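Local coordinates for protein BauA (Acinetobacter baumannii, PDB 6HCP) that takes up iron across the bacterial outer membrane as a receptor for ferric preacinetobactin, probably as a TonB-dependent transporter, at residues Gln76-Thr81 with Thr697-Val702; Asp183-Gly188 with Met209-Asp214. All coordinates share one frame; numbering follows the deposited sequence.

Interaction 1: Gln76-Thr81 with Thr697-Val702; sequences QAKDIT and TYMLSV. With C8E ((hydroxyethyloxy)tri(ethyloxy)octane), chain B.
Plug meets barrel wall where Gln-76 and Lys-78, in the loop after helix 69-75, reach Met-699 and Ser-701 on the last barrel strand. Gln-76, the first residue past the helix, closes it with a Schellman motif, its phi positive at 53°, and from this turn its extended side chain runs out to the strand, passing Met-699, which comes the other way. The amide nitrogen NE2 of Gln-76 makes a weak hydrogen bond to Met-699 O, 3.1 Å long and bent to 148° at the hydrogen; its stronger partner is Asn-672 on the adjoining strand 665-674, so a single amide touches two barrel strands. OE1 of Gln-76 lies 3.3 Å from CB of Ser-701, whose small side chain lets the amide come this close to the strand.

This is the architecture of TonB-dependent receptors, a globular plug held inside a transmembrane barrel. Met-699 faces inward, and its long unbranched chain carries SD to within 3.6 Å of Lys-78 NZ, the two side chains meeting tip to tip. Lys-78, bent at chi2 (-82°) and chi4, folds back so that NZ donates to Gln-76 O at 3.0 Å. On the outer surface Leu-700 CD2 and the Tyr-698 ring edge touch the detergent C8E, consistent with a lipid-facing surface, although Tyr-698 also packs on Leu-676 of the second subunit.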
ATOM      1  N   GLN A  76      -1.976 -20.008  -4.410  1.00 25.52           N
ATOM      2  CA  GLN A  76      -2.988 -19.593  -5.414  1.00 29.30           C
ATOM      3  C   GLN A  76      -2.315 -19.479  -6.798  1.00 26.21           C
ATOM      4  O   GLN A  76      -2.578 -18.550  -7.577  1.00 26.11           O
ATOM      5  CB  GLN A  76      -3.688 -18.283  -5.005  1.00 29.30           C
ATOM      6  CG  GLN A  76      -4.248 -18.293  -3.580  1.00 28.04           C
ATOM      7  CD  GLN A  76      -5.229 -17.163  -3.320  1.00 27.19           C
ATOM      8  OE1 GLN A  76      -6.186 -16.964  -4.051  1.00 29.75           O
ATOM      9  NE2 GLN A  76      -4.903 -16.313  -2.362  1.00 28.77           N
ATOM     10  N   ALA A  77      -1.473 -20.463  -7.117  1.00 25.59           N
ATOM     11  CA  ALA A  77      -0.685 -20.466  -8.338  1.00 28.12           C
ATOM     12  C   ALA A  77      -1.605 -20.561  -9.559  1.00 27.76           C
ATOM     13  O   ALA A  77      -2.482 -21.437  -9.651  1.00 28.74           O
ATOM     14  CB  ALA A  77       0.306 -21.608  -8.296  1.00 28.85           C
ATOM     15  N   LYS A  78      -1.370 -19.667 -10.513  1.00 25.78           N
ATOM     16  CA  LYS A  78      -2.171 -19.536 -11.714  1.00 26.77           C
ATOM     17  C   LYS A  78      -1.479 -20.230 -12.903  1.00 27.65           C
ATOM     18  O   LYS A  78      -2.066 -20.375 -13.967  1.00 28.97           O
ATOM     19  CB  LYS A  78      -2.382 -18.050 -12.002  1.00 31.10           C
ATOM     20  CG  LYS A  78      -3.076 -17.251 -10.898  1.00 36.39           C
ATOM     21  CD  LYS A  78      -4.593 -17.380 -10.914  1.00 33.05           C
ATOM     22  CE  LYS A  78      -5.308 -16.598  -9.817  1.00 29.86           C
ATOM     23  NZ  LYS A  78      -5.082 -17.200  -8.481  1.00 31.19           N
ATOM     24  N   ASP A  79      -0.192 -20.562 -12.746  1.00 24.92           N
ATOM     25  CA  ASP A  79       0.572 -21.228 -13.796  1.00 26.35           C
ATOM     26  C   ASP A  79       1.743 -21.968 -13.149  1.00 25.94           C
ATOM     27  O   ASP A  79       1.883 -21.972 -11.934  1.00 25.96           O
ATOM     28  CB  ASP A  79       0.996 -20.238 -14.887  1.00 27.57           C
ATOM     29  CG  ASP A  79       1.976 -19.160 -14.446  1.00 30.63           C
ATOM     30  OD1 ASP A  79       2.659 -19.368 -13.437  1.00 31.17           O
ATOM     31  OD2 ASP A  79       1.997 -18.089 -15.094  1.00 37.36           O
ATOM     32  N   ILE A  80       2.492 -22.732 -13.954  1.00 25.43           N
ATOM     33  CA  ILE A  80       3.504 -23.608 -13.412  1.00 24.15           C
ATOM     34  C   ILE A  80       4.658 -22.786 -12.828  1.00 21.08           C
ATOM     35  O   ILE A  80       5.221 -23.152 -11.804  1.00 22.36           O
ATOM     36  CB  ILE A  80       3.988 -24.609 -14.478  1.00 27.71           C
ATOM     37  CG1 ILE A  80       2.844 -25.528 -14.915  1.00 26.77           C
ATOM     38  CG2 ILE A  80       5.167 -25.389 -13.937  1.00 27.89           C
ATOM     39  CD1 ILE A  80       2.159 -26.248 -13.766  1.00 34.14           C
ATOM     40  N   THR A  81       4.941 -21.632 -13.446  1.00 25.16           N
ATOM     41  CA  THR A  81       6.018 -20.736 -12.969  1.00 25.91           C
ATOM     42  C   THR A  81       5.787 -20.365 -11.498  1.00 27.58           C
ATOM     43  O   THR A  81       6.715 -20.336 -10.696  1.00 25.62           O
ATOM     44  CB  THR A  81       6.097 -19.462 -13.821  1.00 27.77           C
ATOM     45  OG1 THR A  81       6.353 -19.842 -15.175  1.00 27.70           O
ATOM     46  CG2 THR A  81       7.183 -18.524 -13.342  1.00 32.88           C
ATOM     47  N   THR A 697       0.021  -7.534  -6.853  1.00 21.92           N
ATOM     48  CA  THR A 697      -1.112  -8.317  -7.289  1.00 22.25           C
ATOM     49  C   THR A 697      -1.760  -8.921  -6.033  1.00 23.16           C
ATOM     50  O   THR A 697      -1.077  -9.542  -5.214  1.00 25.28           O
ATOM     51  CB  THR A 697      -0.697  -9.413  -8.295  1.00 23.07           C
ATOM     52  OG1 THR A 697      -0.141  -8.827  -9.474  1.00 25.39           O
ATOM     53  CG2 THR A 697      -1.852 -10.293  -8.700  1.00 26.74           C
ATOM     54  N   TYR A 698      -3.079  -8.714  -5.899  1.00 26.43           N
ATOM     55  CA  TYR A 698      -3.861  -9.245  -4.758  1.00 27.94           C
ATOM     56  C   TYR A 698      -4.605 -10.506  -5.209  1.00 24.94           C
ATOM     57  O   TYR A 698      -5.173 -10.526  -6.296  1.00 26.80           O
ATOM     58  CB  TYR A 698      -4.861  -8.199  -4.245  1.00 28.25           C
ATOM     59  CG  TYR A 698      -4.300  -6.849  -3.838  1.00 26.73           C
ATOM     60  CD1 TYR A 698      -3.997  -5.876  -4.780  1.00 31.15           C
ATOM     61  CD2 TYR A 698      -4.143  -6.508  -2.506  1.00 32.75           C
ATOM     62  CE1 TYR A 698      -3.498  -4.632  -4.414  1.00 28.85           C
ATOM     63  CE2 TYR A 698      -3.593  -5.291  -2.126  1.00 29.99           C
ATOM     64  CZ  TYR A 698      -3.323  -4.331  -3.080  1.00 31.41           C
ATOM     65  OH  TYR A 698      -2.884  -3.080  -2.727  1.00 40.24           O
ATOM     66  N   MET A 699      -4.594 -11.551  -4.379  1.00 27.64           N
ATOM     67  CA  MET A 699      -5.330 -12.791  -4.664  1.00 29.65           C
ATOM     68  C   MET A 699      -6.103 -13.239  -3.420  1.00 27.21           C
ATOM     69  O   MET A 699      -5.544 -13.285  -2.317  1.00 27.42           O
ATOM     70  CB  MET A 699      -4.384 -13.918  -5.090  1.00 30.60           C
ATOM     71  CG  MET A 699      -3.604 -13.616  -6.384  1.00 31.60           C
ATOM     72  SD  MET A 699      -2.688 -15.077  -6.912  1.00 32.41           S
ATOM     73  CE  MET A 699      -1.609 -14.404  -8.183  1.00 35.41           C
ATOM     74  N   LEU A 700      -7.388 -13.563  -3.618  1.00 28.03           N
ATOM     75  CA  LEU A 700      -8.222 -14.151  -2.560  1.00 29.02           C
ATOM     76  C   LEU A 700      -8.817 -15.470  -3.046  1.00 27.09           C
ATOM     77  O   LEU A 700      -9.236 -15.559  -4.188  1.00 30.46           O
ATOM     78  CB  LEU A 700      -9.350 -13.182  -2.205  1.00 28.96           C
ATOM     79  CG  LEU A 700      -8.909 -11.795  -1.729  1.00 35.88           C
ATOM     80  CD1 LEU A 700     -10.098 -10.843  -1.667  1.00 35.76           C
ATOM     81  CD2 LEU A 700      -8.206 -11.875  -0.386  1.00 36.90           C
ATOM     82  N   SER A 701      -8.933 -16.440  -2.134  1.00 29.56           N
ATOM     83  CA  SER A 701      -9.702 -17.618  -2.430  1.00 30.97           C
ATOM     84  C   SER A 701     -10.399 -18.134  -1.171  1.00 31.19           C
ATOM     85  O   SER A 701      -9.897 -17.982  -0.059  1.00 30.50           O
ATOM     86  CB  SER A 701      -8.875 -18.704  -3.092  1.00 27.50           C
ATOM     87  OG  SER A 701      -7.935 -19.278  -2.212  1.00 29.40           O
ATOM     88  N   VAL A 702     -11.508 -18.846  -1.407  0.50 28.40           N
ATOM     89  CA  VAL A 702     -12.265 -19.533  -0.373  0.50 29.86           C
ATOM     90  C   VAL A 702     -12.634 -20.922  -0.896  0.50 26.69           C
ATOM     91  O   VAL A 702     -13.175 -21.028  -1.990  0.50 30.16           O
ATOM     92  CB  VAL A 702     -13.533 -18.743  -0.003  0.50 25.88           C
ATOM     93  CG1 VAL A 702     -14.375 -19.487   1.021  0.50 30.45           C
ATOM     94  CG2 VAL A 702     -13.192 -17.345   0.486  0.50 29.18           C
TER
HETATM   95  C2  C8E B 834       0.973  -3.665   3.282  1.00 74.68           C
HETATM   96  C3  C8E B 834       0.850  -2.160   3.032  1.00 82.48           C
HETATM   97  C4  C8E B 834       1.827  -1.675   1.953  1.00 77.17           C
HETATM   98  C5  C8E B 834       1.645  -0.190   1.605  1.00 73.67           C
HETATM   99  C6  C8E B 834       0.373   0.150   0.824  1.00 64.69           C
HETATM  100  C7  C8E B 834       0.223  -0.726  -0.414  1.00 77.30           C
HETATM  101  C8  C8E B 834      -0.670  -1.934  -0.130  1.00 88.27           C
HETATM  102  O9  C8E B 834      -1.741  -1.514   0.716  1.00105.09           O
HETATM  103  C10 C8E B 834      -2.694  -2.544   0.953  1.00 93.09           C
HETATM  104  C11 C8E B 834      -3.117  -2.486   2.413  1.00 93.92           C
HETATM  105  O12 C8E B 834      -3.021  -3.792   2.987  1.00 91.81           O
HETATM  106  C13 C8E B 834      -3.232  -3.792   4.404  1.00100.13           C
HETATM  107  C14 C8E B 834      -4.114  -4.965   4.836  1.00 86.84           C
HETATM  108  O15 C8E B 834      -3.994  -6.055   3.913  1.00 97.94           O
HETATM  109  C16 C8E B 834      -5.111  -6.219   3.030  1.00 75.10           C
HETATM  110  C17 C8E B 834      -5.245  -7.680   2.596  1.00 84.02           C
HETATM  111  O18 C8E B 834      -6.071  -7.763   1.429  1.00 86.48           O
HETATM  112  C19 C8E B 834      -6.132  -9.083   0.897  1.00 82.39           C
HETATM  113  C20 C8E B 834      -5.813  -9.077  -0.597  1.00 78.60           C

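Interaction 2: Asp183-Gly188 with Met209-Asp214. With C8E ((hydroxyethyloxy)tri(ethyloxy)octane), chain C; C8E ((hydroxyethyloxy)tri(ethyloxy)octane), chain D.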
ATOM      1  N   ASP A 183      -7.266  -6.749 -10.878  1.00 28.25           N
ATOM      2  CA  ASP A 183      -8.234  -5.812 -10.311  1.00 28.17           C
ATOM      3  C   ASP A 183      -9.647  -6.414 -10.231  1.00 33.94           C
ATOM      4  O   ASP A 183     -10.473  -5.935  -9.440  1.00 34.04           O
ATOM      5  CB  ASP A 183      -8.291  -4.537 -11.151  1.00 27.58           C
ATOM      6  CG  ASP A 183      -7.131  -3.588 -10.925  1.00 31.22           C
ATOM      7  OD1 ASP A 183      -6.503  -3.721  -9.884  1.00 31.20           O
ATOM      8  OD2 ASP A 183      -6.911  -2.714 -11.787  1.00 35.38           O
ATOM      9  N   ALA A 184     -10.031  -7.278 -11.175  1.00 26.75           N
ATOM     10  CA  ALA A 184     -11.430  -7.760 -11.219  1.00 29.80           C
ATOM     11  C   ALA A 184     -11.554  -9.140 -11.876  1.00 25.48           C
ATOM     12  O   ALA A 184     -12.462  -9.367 -12.675  1.00 29.90           O
ATOM     13  CB  ALA A 184     -12.309  -6.739 -11.913  1.00 29.76           C
ATOM     14  N   GLN A 185     -10.625 -10.047 -11.563  1.00 27.59           N
ATOM     15  CA  GLN A 185     -10.702 -11.395 -12.110  1.00 27.45           C
ATOM     16  C   GLN A 185     -11.397 -12.307 -11.102  1.00 25.50           C
ATOM     17  O   GLN A 185     -10.925 -12.484  -9.995  1.00 27.86           O
ATOM     18  CB  GLN A 185      -9.327 -11.985 -12.428  1.00 26.81           C
ATOM     19  CG  GLN A 185      -9.455 -13.213 -13.319  1.00 27.44           C
ATOM     20  CD  GLN A 185      -8.262 -14.129 -13.255  1.00 32.06           C
ATOM     21  OE1 GLN A 185      -7.859 -14.562 -12.178  1.00 28.18           O
ATOM     22  NE2 GLN A 185      -7.744 -14.477 -14.431  1.00 27.50           N
ATOM     23  N   PHE A 186     -12.509 -12.907 -11.526  1.00 29.73           N
ATOM     24  CA  PHE A 186     -13.245 -13.811 -10.677  1.00 30.49           C
ATOM     25  C   PHE A 186     -13.246 -15.202 -11.301  1.00 26.48           C
ATOM     26  O   PHE A 186     -13.386 -15.336 -12.505  1.00 28.90           O
ATOM     27  CB  PHE A 186     -14.691 -13.344 -10.504  1.00 29.38           C
ATOM     28  CG  PHE A 186     -14.792 -12.059  -9.728  1.00 28.47           C
ATOM     29  CD1 PHE A 186     -14.744 -12.074  -8.341  1.00 35.33           C
ATOM     30  CD2 PHE A 186     -14.835 -10.850 -10.387  1.00 31.00           C
ATOM     31  CE1 PHE A 186     -14.760 -10.884  -7.627  1.00 40.95           C
ATOM     32  CE2 PHE A 186     -14.918  -9.667  -9.667  1.00 36.82           C
ATOM     33  CZ  PHE A 186     -14.840  -9.687  -8.299  1.00 31.79           C
ATOM     34  N   GLY A 187     -13.274 -16.219 -10.446  1.00 28.61           N
ATOM     35  CA  GLY A 187     -13.312 -17.574 -10.957  1.00 31.02           C
ATOM     36  C   GLY A 187     -13.809 -18.564  -9.940  1.00 31.25           C
ATOM     37  O   GLY A 187     -14.099 -18.242  -8.777  1.00 28.51           O
ATOM     38  N   GLY A 188     -13.869 -19.814 -10.390  1.00 32.93           N
ATOM     39  CA  GLY A 188     -14.149 -20.901  -9.511  1.00 30.90           C
ATOM     40  C   GLY A 188     -13.522 -22.173 -10.024  1.00 32.70           C
ATOM     41  O   GLY A 188     -13.269 -22.309 -11.237  1.00 29.92           O
ATOM     42  N   MET A 209     -12.522 -25.564 -13.981  1.00 31.81           N
ATOM     43  CA  MET A 209     -12.088 -24.236 -13.540  1.00 27.93           C
ATOM     44  C   MET A 209     -12.399 -23.226 -14.636  1.00 28.47           C
ATOM     45  O   MET A 209     -12.352 -23.511 -15.847  1.00 29.14           O
ATOM     46  CB  MET A 209     -10.598 -24.249 -13.186  1.00 29.45           C
ATOM     47  CG  MET A 209     -10.002 -22.875 -12.829  1.00 26.57           C
ATOM     48  SD  MET A 209      -9.654 -21.896 -14.287  1.00 32.12           S
ATOM     49  CE  MET A 209      -8.241 -22.760 -14.986  1.00 30.01           C
ATOM     50  N   TYR A 210     -12.867 -22.057 -14.200  1.00 27.66           N
ATOM     51  CA  TYR A 210     -13.072 -20.940 -15.084  1.00 28.70           C
ATOM     52  C   TYR A 210     -12.684 -19.684 -14.309  1.00 33.08           C
ATOM     53  O   TYR A 210     -13.058 -19.542 -13.168  1.00 32.63           O
ATOM     54  CB  TYR A 210     -14.530 -20.825 -15.554  1.00 36.33           C
ATOM     55  CG  TYR A 210     -14.797 -19.668 -16.482  1.00 36.14           C
ATOM     56  CD1 TYR A 210     -14.211 -19.633 -17.732  1.00 45.08           C
ATOM     57  CD2 TYR A 210     -15.554 -18.569 -16.105  1.00 48.70           C
ATOM     58  CE1 TYR A 210     -14.373 -18.564 -18.591  1.00 42.62           C
ATOM     59  CE2 TYR A 210     -15.720 -17.480 -16.951  1.00 50.93           C
ATOM     60  CZ  TYR A 210     -15.155 -17.492 -18.215  1.00 47.78           C
ATOM     61  OH  TYR A 210     -15.272 -16.456 -19.101  1.00 57.22           O
ATOM     62  N   ARG A 211     -11.955 -18.781 -14.953  1.00 26.31           N
ATOM     63  CA  ARG A 211     -11.802 -17.456 -14.393  1.00 29.92           C
ATOM     64  C   ARG A 211     -11.658 -16.445 -15.518  1.00 28.20           C
ATOM     65  O   ARG A 211     -11.209 -16.767 -16.621  1.00 29.95           O
ATOM     66  CB  ARG A 211     -10.670 -17.408 -13.363  1.00 36.88           C
ATOM     67  CG  ARG A 211      -9.308 -17.809 -13.874  1.00 38.07           C
ATOM     68  CD  ARG A 211      -8.316 -17.834 -12.723  1.00 37.11           C
ATOM     69  NE  ARG A 211      -7.077 -18.343 -13.251  1.00 34.10           N
ATOM     70  CZ  ARG A 211      -6.657 -19.598 -13.128  1.00 33.58           C
ATOM     71  NH1 ARG A 211      -5.567 -19.967 -13.781  1.00 34.14           N
ATOM     72  NH2 ARG A 211      -7.239 -20.413 -12.260  1.00 33.28           N
ATOM     73  N   ASP A 212     -12.087 -15.207 -15.238  1.00 26.29           N
ATOM     74  CA  ASP A 212     -12.093 -14.200 -16.258  1.00 26.62           C
ATOM     75  C   ASP A 212     -12.168 -12.832 -15.588  1.00 29.99           C
ATOM     76  O   ASP A 212     -12.825 -12.676 -14.558  1.00 28.13           O
ATOM     77  CB  ASP A 212     -13.299 -14.391 -17.193  1.00 33.59           C
ATOM     78  CG  ASP A 212     -13.334 -13.469 -18.398  1.00 43.62           C
ATOM     79  OD1 ASP A 212     -12.285 -13.315 -19.047  1.00 47.70           O
ATOM     80  OD2 ASP A 212     -14.374 -12.792 -18.574  1.00 60.01           O
ATOM     81  N   GLY A 213     -11.531 -11.846 -16.222  1.00 27.58           N
ATOM     82  CA  GLY A 213     -11.671 -10.453 -15.846  1.00 30.26           C
ATOM     83  C   GLY A 213     -10.350  -9.712 -15.874  1.00 33.15           C
ATOM     84  O   GLY A 213      -9.279 -10.291 -16.109  1.00 27.49           O
ATOM     85  N   ASP A 214     -10.430  -8.425 -15.534  1.00 28.95           N
ATOM     86  CA  ASP A 214      -9.308  -7.522 -15.495  1.00 30.56           C
ATOM     87  C   ASP A 214      -8.257  -8.033 -14.522  1.00 27.85           C
ATOM     88  O   ASP A 214      -8.557  -8.370 -13.384  1.00 30.24           O
ATOM     89  CB  ASP A 214      -9.743  -6.129 -15.041  1.00 34.07           C
ATOM     90  CG  ASP A 214     -10.609  -5.415 -16.049  1.00 43.08           C
ATOM     91  OD1 ASP A 214     -10.607  -5.833 -17.214  1.00 50.99           O
ATOM     92  OD2 ASP A 214     -11.139  -4.360 -15.693  1.00 56.82           O
TER
HETATM   93  C1  C8E C 831     -19.686 -12.006  -4.756  1.00 66.18           C
HETATM   94  C2  C8E C 831     -19.169 -10.635  -5.126  1.00 61.27           C
HETATM   95  C3  C8E C 831     -18.355 -10.650  -6.420  1.00 57.64           C
HETATM   96  C4  C8E C 831     -19.050 -11.439  -7.515  1.00 57.50           C
HETATM   97  C5  C8E C 831     -18.553 -11.069  -8.904  1.00 58.21           C
HETATM   98  C6  C8E C 831     -19.310 -11.876  -9.951  1.00 66.23           C
HETATM   99  C7  C8E C 831     -18.624 -11.902 -11.317  1.00 71.16           C
HETATM  100  C8  C8E C 831     -18.478 -10.497 -11.884  1.00 82.17           C
HETATM  101  O9  C8E C 831     -19.136 -10.393 -13.146  1.00106.59           O
HETATM  102  C1  C8E D 832     -12.940 -24.424 -23.392  1.00 63.09           C
HETATM  103  C2  C8E D 832     -12.062 -25.044 -22.325  1.00 54.76           C
HETATM  104  C3  C8E D 832     -12.825 -25.931 -21.342  1.00 58.54           C
HETATM  105  C4  C8E D 832     -14.003 -25.208 -20.691  1.00 76.31           C
HETATM  106  C5  C8E D 832     -14.527 -25.965 -19.470  1.00 66.99           C
HETATM  107  C6  C8E D 832     -15.188 -25.019 -18.474  1.00 68.21           C
HETATM  108  C7  C8E D 832     -15.503 -25.703 -17.149  1.00 64.49           C
HETATM  109  C8  C8E D 832     -16.232 -24.744 -16.210  1.00 69.01           C
HETATM  110  O9  C8E D 832     -15.988 -25.086 -14.840  1.00 64.88           O
HETATM  111  C10 C8E D 832     -16.589 -24.196 -13.901  1.00 52.56           C
HETATM  112  C11 C8E D 832     -16.626 -24.866 -12.544  1.00 60.95           C
HETATM  113  O12 C8E D 832     -16.503 -23.877 -11.531  1.00 65.30           O
HETATM  114  O   HOH W   1     -13.256  -7.475 -15.186  1.00 36.58           O
HETATM  115  O   HOH W   2      -5.802 -16.511 -14.823  1.00 44.10           O
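Phe-186 and Asp-212 face each other as an antiparallel hydrogen-bonded pair, with Phe-186 N to Asp-212 O at 3.1 Å and Asp-212 N to Phe-186 O at 3.0 Å. Gly-188 and Tyr-210 repeat this two-way bonding, each donor lying nearly along the C=O axis of its acceptor. Between these pairs Gly-187, with no side chain, lets the strands come to 3.8 Å between its CA and Arg-211 CA, in a non-hydrogen-bonded pair. Gly-213, with phi 138°, likewise suits glycine, where the strand breaks off in a new direction.

The two strands, 184-196 and 202-212, form a beta hairpin of the barrel wall, one face outward and the other toward the plug. On the outward face, C5 of a detergent C8E sits 3.7 Å above the Phe-186 ring, over its centre, consistent with a membrane-facing surface; Thr-650 of the second subunit also packs on Phe-186.

On the inward side, Gln-185 and Arg-211 carry the polar contacts. Arg-211 CG stands between the backbone N and carbonyl carbon (chi1 59°), and from there the extended chain passes Gln-185 obliquely, Arg-211 CD lying 3.3 Å from Gln-185 OE1. One water accepts from Gln-185 NE2 at 2.8 Å and from Arg-211 NE at 2.7 Å, in the guanidinium plane. Beyond it, Arg-211 forms a salt bridge with Glu-133 and a hydrogen bond with Ser-131, while Gln-185 NE2 also donates to Lys-222 O.

Overall arrangement
From the N terminus, the chain first builds the plug, where the loop 76-81 follows helix 69-75, and then enters the barrel. Interaction 2 closes a short loop, with 20 residues between its segments, at the open end of the hairpin of strands 184-196 and 202-212. Interaction 1 closes only when strand 697-705 arrives, with 615 residues in between, so interaction 2 is nested within it. Strand 173-181 pairs with 184-196 and also with 697-705, so the first barrel strand meets the last and the barrel closes. The contact centres are 11 Å apart, and Lys-78 is their meeting point: its O is 3.5 Å from Arg-211 NH1, and its CE packs against Gln-185 OE1.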